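Side-chain contacts in UDP-N-acetylglucosamine 4,6-dehydratase (Vibrio fischeri, PDB 3PVZ), which binds NAD and probably acts as a lyase that removes water from UDP-N-acetylglucosamine: residues S31-S36 and K53-R58; D79-F84 and G89-F94; Y115-S120 and M246-G251. All coordinates share one frame; numbering follows the deposited sequence.

Interaction 1 of 3, residues S31-S36 and K53-R58; sequences SVVSQS and KEIFKR. With NA (sodium ion), chain I.
Val-33 carries this contact: its side chain points from the last turns of helix 19-34 straight at the C-terminal end of helix 46-56. The CG1 methyl does most of the touching. It is turned anti to the backbone N (chi1 171°) and reaches the carbonyl oxygen of Arg-58, with Val-33 CG1 3.3 Å from Arg-58 O, while the Arg-58 CB methylene lies beside it. On its other flank the same methyl meets Ile-55, where CG1 of Val-33 and CG2 of Ile-55 are 4.1 Å apart. The side chains of Val-33 and Arg-58 cross obliquely; on the arginine side the touching atom is CB, which faces CB and both methyls of the valine.

Beyond CB the extended arginine chain leads away and back over its own helix. There Arg-58 NH1 makes an almost straight salt bridge (177°) to Glu-54 OE1, 2.9 Å away and met from above the carboxylate plane, and also donates to the Glu-54 backbone O. Lys-57 NZ takes the other carboxylate oxygen, and Glu-26 pairs with Arg-58 NE, which fixes the guanidinium from two sides. Past Val-33 helix 19-34 soon ends, and Gln-35 O binds a sodium ion at 2.5 Å. Phe-38 and Val-40 of strand 37-41 lie against Ile-55, and Phe-38 also against Val-33: an N-terminal helix packed on the first helix of a Rossmann fold.

Interaction 2 of 3, residues D79-F84 and G89-F94; sequences DIRSSF and GDFQTF
Two side chains of helix 70-83, Ile-80 and Arg-81, approach the Phe-91 ring, both obliquely rather than squarely over a face or at an edge. A third neighbour, the ring of Phe-56 from helix 46-56, makes an edge-to-face contact with it. This is the return half of a beta-alpha-beta unit of the Rossmann fold, in which strand 62-66 leads into helix 70-83 and the chain comes back as strand 90-94, an outermost strand of the large sheet within this chain.

Ile-80 and Phe-91 reach toward each other, one from the helix and one from the strand. The ring is carried out from the strand with CG anti to the backbone N (chi1 178°), and its far corner meets the end of the isoleucine, Phe-91 CZ lying 4.0 Å from Ile-80 CD1. Arg-81 leaves the helix pointing past the strand rather than at it, and its bent chain swings the guanidinium round to the ring, leaving Arg-81 NH2 4.3 Å from Phe-91 CD2. That group is also held by its NH1, which donates to the backbone O of Gly-85, just past the helix. Leu-63 and Val-65 of strand 62-66 also touch Phe-91.

On the helix, Phe-84 has Ser-83 CB over the centre of one ring face, 3.6 Å above the plane. Asp-79 OD1 is hydrogen-bonded to Gln-222 of the second subunit. Along the strand, Gln-92 NE2 donates to the syn lone pair of Asp-90 OD1 at 3.0 Å, with the oxygen close to the amide plane.

Interaction 3 of 3, residues Y115-S120 and M246-G251; sequences YVLNLS and MSCIFG. With NAD (nicotinamide-adenine-dinucleotide), chain E.
With chi1 at -168°, Cys-248 holds its SG anti to the backbone N and directs it from the helix toward Tyr-115 and Leu-117. Ile-249, with CG1 anti to its carbonyl carbon (chi1 -58°), carries CD1 across to the same tyrosine ring. The two helix residues meet the ring differently. Ile-249 CD1 sits over one face, 4.2 Å from the centroid of the Tyr-115 ring, in a CH-pi contact offset toward the rim, the two side chains crossing at about a right angle. The sulfur instead comes in obliquely, Cys-248 SG lying 3.5 Å from Tyr-115 CD1. It also reaches the leucine two residues along the strand, at 3.9 Å from Leu-117 CD1.

Strand 115-118 lies inside the parallel part of the Rossmann sheet, between strands 37-41 and 159-163, and the 246-250 part of helix 237-250 runs nearly antiparallel to it, at 154°. At the N-terminal end of the strand a water links Tyr-115 OH (2.5 Å) to the backbone O of Ile-249; Lys-158 NZ also bonds to this hydroxyl. At the other end the chain turns into the cofactor pocket. Asn-118 OD1 accepts from Ser-120 N in an Asx turn and from Ser-120 OG, the latter on a lone pair in the carbonyl plane at 2.7 Å. Ser-120 CA lies 3.3 Å from NAD O4B.

How the interactions relate
The three contacts follow one another along the chain. Interactions 1 and 2 have centres 12 Å apart and touch through helix 46-56: Lys-53 NZ forms a salt bridge to Asp-79 OD2 at 3.0 Å, and Phe-56 CZ lies 3.5 Å from Ile-80 CG2. Interaction 3, also 12 Å from interaction 1, meets it where Val-32 CG1 comes within 3.7 Å of Ile-249 CD1. Interactions 2 and 3 do not touch, their nearest atoms being about 10 Å apart, but share the large sheet. Only interaction 3 reaches NAD. Among the residues touching in interaction 1, the side chain of Ile-55 is about 14 Å from a bound NAD; in interaction 2, the side chain of Ile-80 is about 13 Å from it.

Interaction 1 of 3, residues S31-S36 and K53-R58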
# COMPACT_ATOMS: atom_id res chain seq x y z
N SER A 31 30.03 3.56 -13.42
CA SER A 31 30.07 4.13 -14.75
C SER A 31 28.69 4.12 -15.38
O SER A 31 28.26 5.17 -15.87
CB SER A 31 31.09 3.40 -15.62
OG SER A 31 30.93 3.77 -16.96
N VAL A 32 27.97 2.99 -15.36
CA VAL A 32 26.65 2.90 -15.98
C VAL A 32 25.60 3.78 -15.31
O VAL A 32 24.97 4.60 -15.97
CB VAL A 32 26.15 1.45 -16.09
CG1 VAL A 32 24.66 1.39 -16.49
CG2 VAL A 32 27.01 0.63 -17.15
N VAL A 33 25.50 3.70 -13.98
CA VAL A 33 24.50 4.43 -13.25
C VAL A 33 24.68 5.95 -13.42
O VAL A 33 23.71 6.72 -13.58
CB VAL A 33 24.55 4.08 -11.74
CG1 VAL A 33 23.65 5.00 -10.96
CG2 VAL A 33 24.15 2.63 -11.54
N SER A 34 25.93 6.39 -13.38
CA SER A 34 26.23 7.81 -13.52
C SER A 34 25.83 8.40 -14.91
O SER A 34 25.70 9.62 -15.06
CB SER A 34 27.73 8.05 -13.26
OG SER A 34 28.48 7.76 -14.46
N GLN A 35 25.71 7.57 -15.94
CA GLN A 35 25.25 8.05 -17.25
C GLN A 35 23.88 7.53 -17.66
O GLN A 35 23.54 7.54 -18.90
CB GLN A 35 26.26 7.72 -18.40
CG GLN A 35 27.14 6.58 -18.22
CD GLN A 35 28.11 6.36 -19.42
OE1 GLN A 35 27.78 6.68 -20.57
NE2 GLN A 35 29.28 5.84 -19.13
N SER A 36 23.10 7.05 -16.72
CA SER A 36 21.81 6.48 -17.11
C SER A 36 20.68 7.03 -16.28
O SER A 36 20.86 7.63 -15.16
CB SER A 36 21.84 4.94 -17.06
OG SER A 36 22.99 4.47 -17.71
N LYS A 53 17.78 2.61 -3.46
CA LYS A 53 18.98 2.99 -2.71
C LYS A 53 20.23 2.48 -3.43
O LYS A 53 21.14 3.25 -3.64
CB LYS A 53 18.91 2.44 -1.32
CG LYS A 53 17.77 3.08 -0.56
CD LYS A 53 17.93 2.97 0.91
CE LYS A 53 17.67 1.58 1.38
NZ LYS A 53 17.78 1.54 2.89
N GLU A 54 20.24 1.24 -3.90
CA GLU A 54 21.39 0.80 -4.66
C GLU A 54 21.71 1.70 -5.84
O GLU A 54 22.86 1.89 -6.16
CB GLU A 54 21.27 -0.66 -5.14
CG GLU A 54 21.31 -1.64 -4.03
CD GLU A 54 22.61 -1.60 -3.25
OE1 GLU A 54 23.65 -1.83 -3.88
OE2 GLU A 54 22.58 -1.40 -2.03
N ILE A 55 20.71 2.26 -6.46
CA ILE A 55 20.92 3.15 -7.59
C ILE A 55 21.40 4.51 -7.07
O ILE A 55 22.42 5.06 -7.49
CB ILE A 55 19.61 3.29 -8.47
CG1 ILE A 55 19.20 1.94 -9.02
CG2 ILE A 55 19.80 4.38 -9.56
CD1 ILE A 55 17.86 1.94 -9.91
N PHE A 56 20.65 5.05 -6.11
CA PHE A 56 20.93 6.38 -5.61
C PHE A 56 22.38 6.57 -5.13
O PHE A 56 22.99 7.61 -5.38
CB PHE A 56 19.96 6.70 -4.47
CG PHE A 56 19.99 8.14 -4.07
CD1 PHE A 56 20.93 8.60 -3.20
CD2 PHE A 56 19.09 9.05 -4.60
CE1 PHE A 56 20.98 9.93 -2.85
CE2 PHE A 56 19.13 10.40 -4.23
CZ PHE A 56 20.09 10.82 -3.33
N LYS A 57 22.93 5.60 -4.42
CA LYS A 57 24.26 5.72 -3.81
C LYS A 57 25.35 5.70 -4.88
O LYS A 57 26.51 6.03 -4.59
CB LYS A 57 24.48 4.59 -2.79
CG LYS A 57 24.56 3.18 -3.34
CD LYS A 57 25.08 2.13 -2.32
CE LYS A 57 23.96 1.51 -1.49
NZ LYS A 57 24.41 0.26 -0.69
N ARG A 58 25.00 5.27 -6.10
CA ARG A 58 25.95 5.26 -7.23
C ARG A 58 25.75 6.46 -8.18
O ARG A 58 26.18 6.43 -9.36
CB ARG A 58 25.80 3.96 -7.98
CG ARG A 58 26.37 2.78 -7.13
CD ARG A 58 26.26 1.49 -7.82
NE ARG A 58 26.88 0.43 -7.05
CZ ARG A 58 26.26 -0.33 -6.12
NH1 ARG A 58 24.96 -0.17 -5.81
NH2 ARG A 58 26.94 -1.27 -5.47
NA NA I . 23.40 7.97 -21.36
O HOH W 1 25.31 6.95 -21.86
O HOH W 2 21.15 8.20 -21.04

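Interaction 2 of 3, residues D79-F84 and G89-F94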
# COMPACT_ATOMS: atom_id res chain seq x y z
N ASP A 79 15.13 8.05 4.73
CA ASP A 79 16.22 7.10 4.74
C ASP A 79 17.35 7.48 3.75
O ASP A 79 18.56 7.40 4.05
CB ASP A 79 15.60 5.75 4.33
CG ASP A 79 16.48 4.58 4.61
OD1 ASP A 79 17.62 4.76 5.12
OD2 ASP A 79 16.02 3.45 4.30
N ILE A 80 16.98 7.86 2.53
CA ILE A 80 17.97 8.25 1.54
C ILE A 80 18.70 9.51 2.02
O ILE A 80 19.91 9.61 1.89
CB ILE A 80 17.35 8.51 0.17
CG1 ILE A 80 17.14 7.18 -0.54
CG2 ILE A 80 18.25 9.43 -0.68
CD1 ILE A 80 16.26 7.26 -1.75
N ARG A 81 17.96 10.47 2.56
CA ARG A 81 18.60 11.71 3.02
C ARG A 81 19.62 11.43 4.11
O ARG A 81 20.71 11.97 4.07
CB ARG A 81 17.59 12.76 3.50
CG ARG A 81 16.49 13.14 2.46
CD ARG A 81 16.83 14.23 1.42
NE ARG A 81 17.67 13.76 0.32
CZ ARG A 81 17.37 13.81 -0.99
NH1 ARG A 81 18.27 13.35 -1.87
NH2 ARG A 81 16.23 14.32 -1.45
N SER A 82 19.30 10.58 5.06
CA SER A 82 20.23 10.37 6.16
C SER A 82 21.36 9.39 5.81
O SER A 82 22.47 9.53 6.28
CB SER A 82 19.51 9.98 7.45
OG SER A 82 18.61 8.90 7.26
N SER A 83 21.08 8.42 4.96
CA SER A 83 22.13 7.52 4.50
C SER A 83 23.09 8.16 3.51
O SER A 83 24.29 7.97 3.64
CB SER A 83 21.53 6.27 3.85
OG SER A 83 20.81 5.52 4.81
N PHE A 84 22.57 8.89 2.51
CA PHE A 84 23.39 9.28 1.36
C PHE A 84 23.43 10.74 1.09
O PHE A 84 24.36 11.23 0.46
CB PHE A 84 22.91 8.55 0.11
CG PHE A 84 22.70 7.07 0.30
CD1 PHE A 84 23.68 6.28 0.86
CD2 PHE A 84 21.52 6.46 -0.15
CE1 PHE A 84 23.49 4.90 1.02
CE2 PHE A 84 21.31 5.08 0.00
CZ PHE A 84 22.27 4.30 0.58
N GLY A 89 21.80 15.02 -9.86
CA GLY A 89 20.91 14.48 -10.91
C GLY A 89 19.46 14.59 -10.53
O GLY A 89 19.10 15.19 -9.52
N ASP A 90 18.61 14.05 -11.41
CA ASP A 90 17.21 14.35 -11.39
C ASP A 90 16.56 13.25 -10.58
O ASP A 90 16.13 12.22 -11.15
CB ASP A 90 16.74 14.41 -12.85
CG ASP A 90 15.26 14.60 -13.02
OD1 ASP A 90 14.54 14.85 -12.03
OD2 ASP A 90 14.81 14.50 -14.19
N PHE A 91 16.46 13.48 -9.26
CA PHE A 91 15.80 12.56 -8.33
C PHE A 91 14.42 13.10 -7.93
O PHE A 91 14.29 14.20 -7.41
CB PHE A 91 16.64 12.34 -7.05
CG PHE A 91 15.96 11.44 -6.07
CD1 PHE A 91 15.79 10.13 -6.34
CD2 PHE A 91 15.39 11.95 -4.91
CE1 PHE A 91 15.13 9.28 -5.48
CE2 PHE A 91 14.73 11.11 -4.05
CZ PHE A 91 14.61 9.76 -4.34
N GLN A 92 13.38 12.34 -8.24
CA GLN A 92 12.00 12.73 -7.92
C GLN A 92 11.13 11.52 -7.64
O GLN A 92 11.29 10.46 -8.25
CB GLN A 92 11.38 13.55 -9.04
CG GLN A 92 12.11 14.83 -9.47
CD GLN A 92 11.27 15.62 -10.48
OE1 GLN A 92 10.20 16.13 -10.11
NE2 GLN A 92 11.70 15.63 -11.79
N THR A 93 10.14 11.73 -6.79
CA THR A 93 9.22 10.72 -6.40
C THR A 93 7.78 11.17 -6.74
O THR A 93 7.46 12.33 -6.70
CB THR A 93 9.36 10.44 -4.89
OG1 THR A 93 8.89 11.59 -4.19
CG2 THR A 93 10.83 10.20 -4.53
N PHE A 94 6.91 10.22 -7.04
CA PHE A 94 5.58 10.46 -7.57
C PHE A 94 4.70 9.38 -6.99
O PHE A 94 4.89 8.19 -7.29
CB PHE A 94 5.57 10.30 -9.15
CG PHE A 94 6.48 11.28 -9.89
CD1 PHE A 94 6.03 12.53 -10.24
CD2 PHE A 94 7.80 10.95 -10.17
CE1 PHE A 94 6.87 13.45 -10.85
CE2 PHE A 94 8.64 11.82 -10.80
CZ PHE A 94 8.19 13.10 -11.15

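Interaction 3 of 3, residues Y115-S120 and M246-G251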
# COMPACT_ATOMS: atom_id res chain seq x y z
N TYR A 115 16.54 2.62 -18.13
CA TYR A 115 16.27 1.41 -17.41
C TYR A 115 14.99 1.61 -16.61
O TYR A 115 14.84 2.60 -15.85
CB TYR A 115 17.40 1.07 -16.45
CG TYR A 115 18.76 0.75 -17.07
CD1 TYR A 115 19.05 -0.52 -17.51
CD2 TYR A 115 19.79 1.71 -17.10
CE1 TYR A 115 20.28 -0.83 -18.07
CE2 TYR A 115 20.98 1.43 -17.62
CZ TYR A 115 21.24 0.15 -18.12
OH TYR A 115 22.44 -0.15 -18.69
N VAL A 116 14.05 0.69 -16.80
CA VAL A 116 12.77 0.73 -16.10
C VAL A 116 12.67 -0.53 -15.24
O VAL A 116 12.84 -1.61 -15.76
CB VAL A 116 11.60 0.85 -17.09
CG1 VAL A 116 10.26 0.84 -16.31
CG2 VAL A 116 11.78 2.14 -17.95
N LEU A 117 12.49 -0.37 -13.93
CA LEU A 117 12.45 -1.47 -12.98
C LEU A 117 11.06 -1.52 -12.34
O LEU A 117 10.56 -0.51 -11.87
CB LEU A 117 13.52 -1.28 -11.88
CG LEU A 117 14.99 -1.34 -12.29
CD1 LEU A 117 15.45 0.03 -12.86
CD2 LEU A 117 15.91 -1.74 -11.13
N ASN A 118 10.40 -2.67 -12.41
CA ASN A 118 9.06 -2.82 -11.86
C ASN A 118 9.07 -3.78 -10.70
O ASN A 118 9.16 -4.99 -10.89
CB ASN A 118 8.11 -3.31 -12.95
CG ASN A 118 6.62 -3.34 -12.51
OD1 ASN A 118 6.27 -3.03 -11.40
ND2 ASN A 118 5.76 -3.65 -13.45
N LEU A 119 9.00 -3.23 -9.49
CA LEU A 119 8.92 -4.00 -8.28
C LEU A 119 7.54 -3.78 -7.68
O LEU A 119 7.36 -3.96 -6.50
CB LEU A 119 10.00 -3.55 -7.25
CG LEU A 119 11.44 -3.97 -7.55
CD1 LEU A 119 11.54 -5.49 -7.80
CD2 LEU A 119 12.03 -3.15 -8.70
N SER A 120 6.55 -3.46 -8.51
CA SER A 120 5.19 -3.28 -8.01
C SER A 120 4.45 -4.60 -8.18
O SER A 120 4.74 -5.34 -9.11
CB SER A 120 4.50 -2.13 -8.74
OG SER A 120 4.04 -2.56 -10.03
N MSE A 246 21.95 -5.86 -10.41
CA MSE A 246 22.84 -6.70 -11.21
C MSE A 246 22.08 -7.26 -12.40
O MSE A 246 22.58 -7.23 -13.50
CB MSE A 246 23.41 -7.84 -10.38
CG MSE A 246 24.42 -7.45 -9.34
SE MSE A 246 26.05 -6.73 -10.05
CE MSE A 246 26.63 -8.25 -11.09
N SER A 247 20.86 -7.74 -12.17
CA SER A 247 20.07 -8.26 -13.26
C SER A 247 19.75 -7.10 -14.19
O SER A 247 19.92 -7.20 -15.40
CB SER A 247 18.80 -8.93 -12.78
OG SER A 247 18.01 -9.32 -13.87
N CYS A 248 19.33 -5.99 -13.62
CA CYS A 248 19.09 -4.76 -14.40
C CYS A 248 20.22 -4.34 -15.35
O CYS A 248 19.98 -4.13 -16.53
CB CYS A 248 18.78 -3.54 -13.51
SG CYS A 248 18.16 -2.17 -14.51
N ILE A 249 21.41 -4.14 -14.81
CA ILE A 249 22.51 -3.62 -15.58
C ILE A 249 23.18 -4.71 -16.42
O ILE A 249 23.45 -4.49 -17.58
CB ILE A 249 23.61 -3.06 -14.69
CG1 ILE A 249 23.09 -1.96 -13.75
CG2 ILE A 249 24.82 -2.60 -15.59
CD1 ILE A 249 22.48 -0.78 -14.42
N PHE A 250 23.41 -5.88 -15.83
CA PHE A 250 24.16 -6.98 -16.48
C PHE A 250 23.32 -8.12 -17.09
O PHE A 250 23.85 -8.94 -17.82
CB PHE A 250 25.18 -7.57 -15.49
CG PHE A 250 26.22 -6.56 -15.03
CD1 PHE A 250 27.21 -6.14 -15.90
CD2 PHE A 250 26.17 -6.02 -13.77
CE1 PHE A 250 28.18 -5.21 -15.51
CE2 PHE A 250 27.16 -5.07 -13.33
CZ PHE A 250 28.14 -4.66 -14.20
N GLY A 251 22.04 -8.19 -16.80
CA GLY A 251 21.21 -9.24 -17.35
C GLY A 251 21.03 -9.12 -18.87
O GLY A 251 20.80 -8.01 -19.41
PA NAD E . 5.85 -4.95 -1.43
O1A NAD E . 4.43 -5.16 -1.01
O2A NAD E . 6.66 -4.43 -0.28
O5B NAD E . 5.98 -3.70 -2.41
C5B NAD E . 5.14 -3.73 -3.59
C4B NAD E . 5.03 -2.25 -3.96
O4B NAD E . 4.25 -2.04 -5.12
C3B NAD E . 4.35 -1.45 -2.80
O3B NAD E . 5.13 -0.35 -2.40
C2B NAD E . 3.00 -1.03 -3.43
O2B NAD E . 2.42 0.14 -2.86
C1B NAD E . 3.47 -0.90 -4.90
N9A NAD E . 2.34 -0.94 -5.81
C8A NAD E . 1.41 -1.89 -5.90
N7A NAD E . 0.51 -1.59 -6.78
C5A NAD E . 0.92 -0.43 -7.38
C6A NAD E . 0.40 0.39 -8.37
N6A NAD E . -0.74 -0.03 -9.01
N1A NAD E . 1.03 1.52 -8.71
C2A NAD E . 2.14 1.89 -8.08
N3A NAD E . 2.65 1.15 -7.12
C4A NAD E . 2.08 0.01 -6.75
O3 NAD E . 6.41 -6.31 -2.09
PN NAD E . 8.01 -6.59 -2.07
O1N NAD E . 8.38 -7.46 -0.88
O2N NAD E . 8.95 -5.46 -2.23
O5D NAD E . 8.08 -7.68 -3.32
C5D NAD E . 8.06 -7.03 -4.58
C4D NAD E . 8.08 -8.09 -5.69
O4D NAD E . 9.04 -9.14 -5.36
C3D NAD E . 6.70 -8.79 -5.76
O3D NAD E . 6.40 -9.29 -7.08
C2D NAD E . 6.91 -10.04 -4.87
O2D NAD E . 6.00 -11.10 -5.20
C1D NAD E . 8.35 -10.41 -5.22
N1N NAD E . 8.96 -11.27 -4.20
C2N NAD E . 9.09 -10.80 -2.95
C3N NAD E . 9.68 -11.55 -1.96
C7N NAD E . 9.80 -11.05 -0.58
O7N NAD E . 10.26 -11.84 0.25
N7N NAD E . 9.40 -9.83 -0.21
C4N NAD E . 10.15 -12.85 -2.27
C5N NAD E . 10.02 -13.30 -3.57
C6N NAD E . 9.40 -12.49 -4.53
O HOH W 3 22.97 -2.56 -19.32